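Local structure of 2-dehydropantoate 2-reductase, putative (Enterococcus faecalis, 2EW2) at residues V29-Q34 with L60-P65; W35-A41 with L137-G141. The protein probably catalyses the NADPH-dependent reduction of 2-dehydropantoate (ketopantoate) to (R)-pantoate on the pathway to pantothenate. One frame throughout, in Å; residues are numbered along the deposited sequence.

Contact 1 of 2, residues V29-Q34 with L60-P65; sequences VTLIDQ and LPIFSP
Leu-31 and Ile-62 lie side by side, CA atoms 4.5 Å apart, where strand 28-32 runs parallel to the short strand 62-63 at one margin of the large Rossmann-type sheet. The ladder shows how a parallel pair shares its bonds: Leu-31 uses both its backbone polar atoms on this neighbour, its N donating to Pro-61 O at 2.9 Å with a nearly straight N-H (173°), and its O receiving Phe-63 N. One step on, Asp-33 N donates to Phe-63 O at 3.0 Å, nearly along the C=O axis. On its other side, strand 28-32 is bonded to strand 5-9.

Side chains sort by face. With Leu-31 goes Ile-62, whose CG1 stands anti to the backbone N (chi1 -174°), a torsion that lays it alongside Leu-31 CB at 3.8 Å; Leu-60 meets this layer obliquely, its CD1 shared between Val-29 CG1 and Leu-31 CD1. Ile-62 also packs on Ile-42 of helix 36-45. The other face carries Ile-32 and Phe-63. Here Thr-30 turns its methyl, not its hydroxyl, to the phenyl ring: CG2 sits in the ring plane at the edge, 3.6 Å from Phe-63 CE1. Beyond the last bridge, the CB of Asp-33 points away from strand 62-63; its OD2 accepts the N-H of Ala-11 in the probable glycine-rich cofactor loop, and its OD1 that of Trp-35. At the far end the side chain of Gln-34 crosses the Pro-65 ring at about a right angle, CG to CG 3.6 Å.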
loop_
_atom_site.group_PDB
_atom_site.type_symbol
_atom_site.label_atom_id
_atom_site.label_comp_id
_atom_site.label_asym_id
_atom_site.label_seq_id
_atom_site.Cartn_x
_atom_site.Cartn_y
_atom_site.Cartn_z
ATOM N N VAL B 29 27.134 -37.678 -10.749
ATOM C CA VAL B 29 26.826 -36.409 -10.069
ATOM C C VAL B 29 27.949 -35.389 -10.191
ATOM O O VAL B 29 29.125 -35.710 -9.980
ATOM C CB VAL B 29 26.496 -36.627 -8.557
ATOM C CG1 VAL B 29 26.281 -35.285 -7.829
ATOM C CG2 VAL B 29 25.264 -37.497 -8.388
ATOM N N THR B 30 27.575 -34.158 -10.534
ATOM C CA THR B 30 28.479 -33.018 -10.530
ATOM C C THR B 30 27.922 -31.906 -9.633
ATOM O O THR B 30 26.737 -31.574 -9.702
ATOM C CB THR B 30 28.686 -32.475 -11.959
ATOM O OG1 THR B 30 29.136 -33.543 -12.807
ATOM C CG2 THR B 30 29.710 -31.327 -11.984
ATOM N N LEU B 31 28.792 -31.314 -8.823
ATOM C CA LEU B 31 28.388 -30.234 -7.927
ATOM C C LEU B 31 28.783 -28.876 -8.504
ATOM O O LEU B 31 29.876 -28.714 -9.039
ATOM C CB LEU B 31 29.035 -30.411 -6.554
ATOM C CG LEU B 31 28.857 -31.761 -5.856
ATOM C CD1 LEU B 31 29.757 -31.840 -4.601
ATOM C CD2 LEU B 31 27.389 -32.010 -5.493
ATOM N N ILE B 32 27.881 -27.905 -8.400
ATOM C CA ILE B 32 28.183 -26.536 -8.794
ATOM C C ILE B 32 27.915 -25.625 -7.603
ATOM O O ILE B 32 26.828 -25.656 -7.021
ATOM C CB ILE B 32 27.351 -26.101 -10.032
ATOM C CG1 ILE B 32 27.609 -27.067 -11.200
ATOM C CG2 ILE B 32 27.698 -24.681 -10.443
ATOM C CD1 ILE B 32 26.408 -27.288 -12.039
ATOM N N ASP B 33 28.912 -24.822 -7.244
ATOM C CA ASP B 33 28.821 -24.005 -6.029
ATOM C C ASP B 33 29.679 -22.762 -6.121
ATOM O O ASP B 33 30.727 -22.775 -6.754
ATOM C CB ASP B 33 29.251 -24.817 -4.807
ATOM C CG ASP B 33 28.652 -24.289 -3.523
ATOM O OD1 ASP B 33 29.368 -23.552 -2.828
ATOM O OD2 ASP B 33 27.464 -24.583 -3.225
ATOM N N GLN B 34 29.256 -21.718 -5.417
ATOM C CA GLN B 34 29.885 -20.405 -5.483
ATOM C C GLN B 34 30.889 -20.147 -4.350
ATOM O O GLN B 34 31.539 -19.091 -4.327
ATOM C CB GLN B 34 28.795 -19.316 -5.522
ATOM C CG GLN B 34 27.764 -19.559 -6.641
ATOM C CD GLN B 34 26.635 -18.540 -6.674
ATOM O OE1 GLN B 34 25.460 -18.892 -6.539
ATOM N NE2 GLN B 34 26.985 -17.276 -6.851
ATOM N N LEU B 60 33.438 -36.225 -5.692
ATOM C CA LEU B 60 32.574 -35.701 -6.738
ATOM C C LEU B 60 33.270 -34.545 -7.404
ATOM O O LEU B 60 33.976 -33.780 -6.737
ATOM C CB LEU B 60 31.214 -35.259 -6.167
ATOM C CG LEU B 60 30.332 -36.374 -5.575
ATOM C CD1 LEU B 60 29.052 -35.844 -4.928
ATOM C CD2 LEU B 60 29.997 -37.445 -6.614
ATOM N N PRO B 61 33.086 -34.414 -8.728
ATOM C CA PRO B 61 33.552 -33.221 -9.413
ATOM C C PRO B 61 32.772 -32.004 -8.937
ATOM O O PRO B 61 31.586 -32.103 -8.629
ATOM C CB PRO B 61 33.294 -33.515 -10.898
ATOM C CG PRO B 61 32.403 -34.670 -10.947
ATOM C CD PRO B 61 32.450 -35.389 -9.637
ATOM N N ILE B 62 33.455 -30.874 -8.827
ATOM C CA ILE B 62 32.822 -29.634 -8.370
ATOM C C ILE B 62 33.410 -28.456 -9.127
ATOM O O ILE B 62 34.621 -28.393 -9.377
ATOM C CB ILE B 62 32.906 -29.459 -6.814
ATOM C CG1 ILE B 62 32.119 -28.224 -6.351
ATOM C CG2 ILE B 62 34.362 -29.412 -6.326
ATOM C CD1 ILE B 62 31.799 -28.197 -4.837
ATOM N N PHE B 63 32.542 -27.538 -9.529
ATOM C CA PHE B 63 32.961 -26.381 -10.296
ATOM C C PHE B 63 32.286 -25.138 -9.746
ATOM O O PHE B 63 31.210 -25.228 -9.181
ATOM C CB PHE B 63 32.554 -26.572 -11.769
ATOM C CG PHE B 63 33.128 -27.822 -12.410
ATOM C CD1 PHE B 63 32.375 -28.969 -12.504
ATOM C CD2 PHE B 63 34.428 -27.827 -12.918
ATOM C CE1 PHE B 63 32.883 -30.131 -13.111
ATOM C CE2 PHE B 63 34.963 -28.983 -13.512
ATOM C CZ PHE B 63 34.185 -30.140 -13.606
ATOM N N SER B 64 32.924 -23.983 -9.892
ATOM C CA SER B 64 32.237 -22.721 -9.651
ATOM C C SER B 64 31.452 -22.389 -10.917
ATOM O O SER B 64 31.793 -22.879 -12.000
ATOM C CB SER B 64 33.224 -21.601 -9.304
ATOM O OG SER B 64 33.963 -21.192 -10.444
ATOM N N PRO B 65 30.376 -21.586 -10.796
ATOM C CA PRO B 65 29.609 -21.239 -11.993
ATOM C C PRO B 65 30.460 -20.589 -13.106
ATOM O O PRO B 65 30.271 -20.897 -14.282
ATOM C CB PRO B 65 28.556 -20.258 -11.458
ATOM C CG PRO B 65 28.416 -20.621 -10.018
ATOM C CD PRO B 65 29.798 -20.975 -9.583
#

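Contact 2 of 2, residues W35-A41 with L137-G141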
loop_
_atom_site.group_PDB
_atom_site.type_symbol
_atom_site.label_atom_id
_atom_site.label_comp_id
_atom_site.label_asym_id
_atom_site.label_seq_id
_atom_site.Cartn_x
_atom_site.Cartn_y
_atom_site.Cartn_z
ATOM N N TRP B 35 31.037 -21.110 -3.437
ATOM C CA TRP B 35 31.858 -20.925 -2.226
ATOM C C TRP B 35 33.253 -21.520 -2.415
ATOM O O TRP B 35 33.404 -22.737 -2.427
ATOM C CB TRP B 35 31.146 -21.538 -1.003
ATOM C CG TRP B 35 31.801 -21.265 0.322
ATOM C CD1 TRP B 35 32.647 -20.235 0.628
ATOM C CD2 TRP B 35 31.643 -22.023 1.533
ATOM N NE1 TRP B 35 33.038 -20.315 1.942
ATOM C CE2 TRP B 35 32.442 -21.402 2.522
ATOM C CE3 TRP B 35 30.906 -23.168 1.878
ATOM C CZ2 TRP B 35 32.520 -21.877 3.836
ATOM C CZ3 TRP B 35 31.000 -23.654 3.190
ATOM C CH2 TRP B 35 31.798 -23.003 4.148
ATOM N N PRO B 36 34.277 -20.660 -2.587
ATOM C CA PRO B 36 35.623 -21.139 -2.910
ATOM C C PRO B 36 36.195 -22.172 -1.936
ATOM O O PRO B 36 36.712 -23.199 -2.382
ATOM C CB PRO B 36 36.450 -19.846 -2.947
ATOM C CG PRO B 36 35.436 -18.793 -3.358
ATOM C CD PRO B 36 34.226 -19.184 -2.549
ATOM N N ALA B 37 36.063 -21.930 -0.628
ATOM C CA ALA B 37 36.576 -22.856 0.402
ATOM C C ALA B 37 35.968 -24.259 0.299
ATOM O O ALA B 37 36.649 -25.279 0.528
ATOM C CB ALA B 37 36.332 -22.276 1.790
ATOM N N HIS B 38 34.685 -24.289 -0.048
ATOM C CA HIS B 38 33.899 -25.513 -0.224
ATOM C C HIS B 38 34.420 -26.282 -1.444
ATOM O O HIS B 38 34.634 -27.490 -1.389
ATOM C CB HIS B 38 32.430 -25.103 -0.394
ATOM C CG HIS B 38 31.433 -26.215 -0.245
ATOM N ND1 HIS B 38 31.409 -27.070 0.838
ATOM C CD2 HIS B 38 30.379 -26.568 -1.025
ATOM C CE1 HIS B 38 30.406 -27.922 0.699
ATOM N NE2 HIS B 38 29.759 -27.633 -0.417
ATOM N N ILE B 39 34.655 -25.564 -2.540
ATOM C CA ILE B 39 35.221 -26.164 -3.750
ATOM C C ILE B 39 36.612 -26.759 -3.472
ATOM O O ILE B 39 36.904 -27.880 -3.882
ATOM C CB ILE B 39 35.295 -25.131 -4.908
ATOM C CG1 ILE B 39 33.887 -24.675 -5.304
ATOM C CG2 ILE B 39 36.061 -25.703 -6.109
ATOM C CD1 ILE B 39 33.879 -23.513 -6.284
ATOM N N GLU B 40 37.445 -26.005 -2.755
ATOM C CA GLU B 40 38.818 -26.419 -2.426
ATOM C C GLU B 40 38.862 -27.663 -1.545
ATOM O O GLU B 40 39.652 -28.572 -1.806
ATOM C CB GLU B 40 39.604 -25.269 -1.773
ATOM C CG GLU B 40 39.783 -24.051 -2.689
ATOM C CD GLU B 40 40.276 -22.783 -1.968
ATOM O OE1 GLU B 40 40.736 -22.882 -0.801
ATOM O OE2 GLU B 40 40.220 -21.678 -2.583
ATOM N N ALA B 41 38.021 -27.697 -0.506
ATOM C CA ALA B 41 37.952 -28.829 0.416
ATOM C C ALA B 41 37.481 -30.088 -0.307
ATOM O O ALA B 41 38.070 -31.164 -0.156
ATOM C CB ALA B 41 37.019 -28.508 1.596
ATOM N N LEU B 137 25.660 -28.001 7.618
ATOM C CA LEU B 137 27.028 -27.752 7.207
ATOM C C LEU B 137 27.957 -27.635 8.436
ATOM O O LEU B 137 27.781 -26.737 9.268
ATOM C CB LEU B 137 27.099 -26.479 6.353
ATOM C CG LEU B 137 28.458 -26.266 5.686
ATOM C CD1 LEU B 137 28.541 -26.970 4.318
ATOM C CD2 LEU B 137 28.732 -24.778 5.552
ATOM N N GLU B 138 28.956 -28.512 8.527
ATOM C CA GLU B 138 29.934 -28.448 9.624
ATOM C C GLU B 138 31.142 -27.570 9.295
ATOM O O GLU B 138 31.699 -26.899 10.177
ATOM C CB GLU B 138 30.390 -29.845 10.035
ATOM C CG GLU B 138 29.256 -30.783 10.454
ATOM C CD GLU B 138 29.736 -31.896 11.397
ATOM O OE1 GLU B 138 29.831 -33.074 10.984
ATOM O OE2 GLU B 138 30.038 -31.580 12.558
ATOM N N GLY B 139 31.552 -27.589 8.032
ATOM C CA GLY B 139 32.684 -26.782 7.558
ATOM C C GLY B 139 32.741 -26.913 6.052
ATOM O O GLY B 139 31.962 -27.682 5.484
ATOM N N PRO B 140 33.647 -26.161 5.383
ATOM C CA PRO B 140 33.788 -26.355 3.926
ATOM C C PRO B 140 34.017 -27.833 3.617
ATOM O O PRO B 140 34.849 -28.477 4.258
ATOM C CB PRO B 140 35.029 -25.533 3.566
ATOM C CG PRO B 140 35.178 -24.527 4.677
ATOM C CD PRO B 140 34.552 -25.122 5.911
ATOM N N GLY B 141 33.242 -28.374 2.681
ATOM C CA GLY B 141 33.371 -29.765 2.264
ATOM C C GLY B 141 32.952 -30.813 3.281
ATOM O O GLY B 141 33.253 -31.997 3.107
#
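The first turns of the helix that follows the second Rossmann strand, residues 36-45 with Trp-35 at the N-cap position, meet the end of edge strand 136-139, where Glu-138 and Gly-139 form a classic beta bulge before Pro-140 and Gly-141 lead into strand 142-145. Two kinds of contact divide the work, one apolar and one polar.

The apolar part is built around Pro-140. Trp-35 reaches across because its CG stands anti to the backbone N (chi1 -173°), and its six-membered ring lies against the proline, CH2 to Pro-140 CG 3.7 Å. Pro-140 CB and Ala-37 CB lie on the same side of the indole plane, so helix and bulged strand share that face. The side chains of Leu-137 and Trp-35 approach from opposite directions, CD2 touching CZ3 at 3.5 Å, oblique to the ring. Ala-37 CB packs on Pro-140 CG at 3.8 Å and, one turn further along the helix, Ala-41 CB on Pro-140 CB at 4.1 Å. Two backbone carbonyls are approached closely, in van der Waals contact: Ala-37 O by Pro-140 CB (3.5 Å) and Pro-140 O by Ala-41 CB (3.4 Å). A positive phi of 69° at Gly-141 suits a residue without a side chain in so close a fit.

The polar part is a single hydrogen bond between the two segments: Gly-141 N donates to His-38 ND1 at 2.9 Å, approaching the imidazole edge but tilted 20° from the ring plane. The other ring nitrogen, NE2, is hydrogen-bonded to the carbonyl O of Ala-11. With ND1 accepting from an amide and NE2 facing an oxygen acceptor, the imidazole is gripped at both ends, which fixes its rotation and is consistent with the neutral tautomer protonated on NE2.

How the contacts relate
From the N terminus, segment 29-34 passes straight into segment 35-41, yet each finds its partner at a different place. Contact 1 closes a loop that holds helix 36-45 and the hairpin of strands 47-51 and 54-58, and then returns to the edge of the large sheet. Contact 2 opens within that loop and closes far beyond it, after strands 77-80, 103-106 and 126-131, so the two cross. Between them sits helix 36-45: Ile-39 packs its CD1 against Asp-33 O and Ser-64 CB of contact 1, while another flank meets residues 137-141. Helix 36-45 thus ties the margin of the large sheet to the end of an edge strand of the small four-stranded sheet.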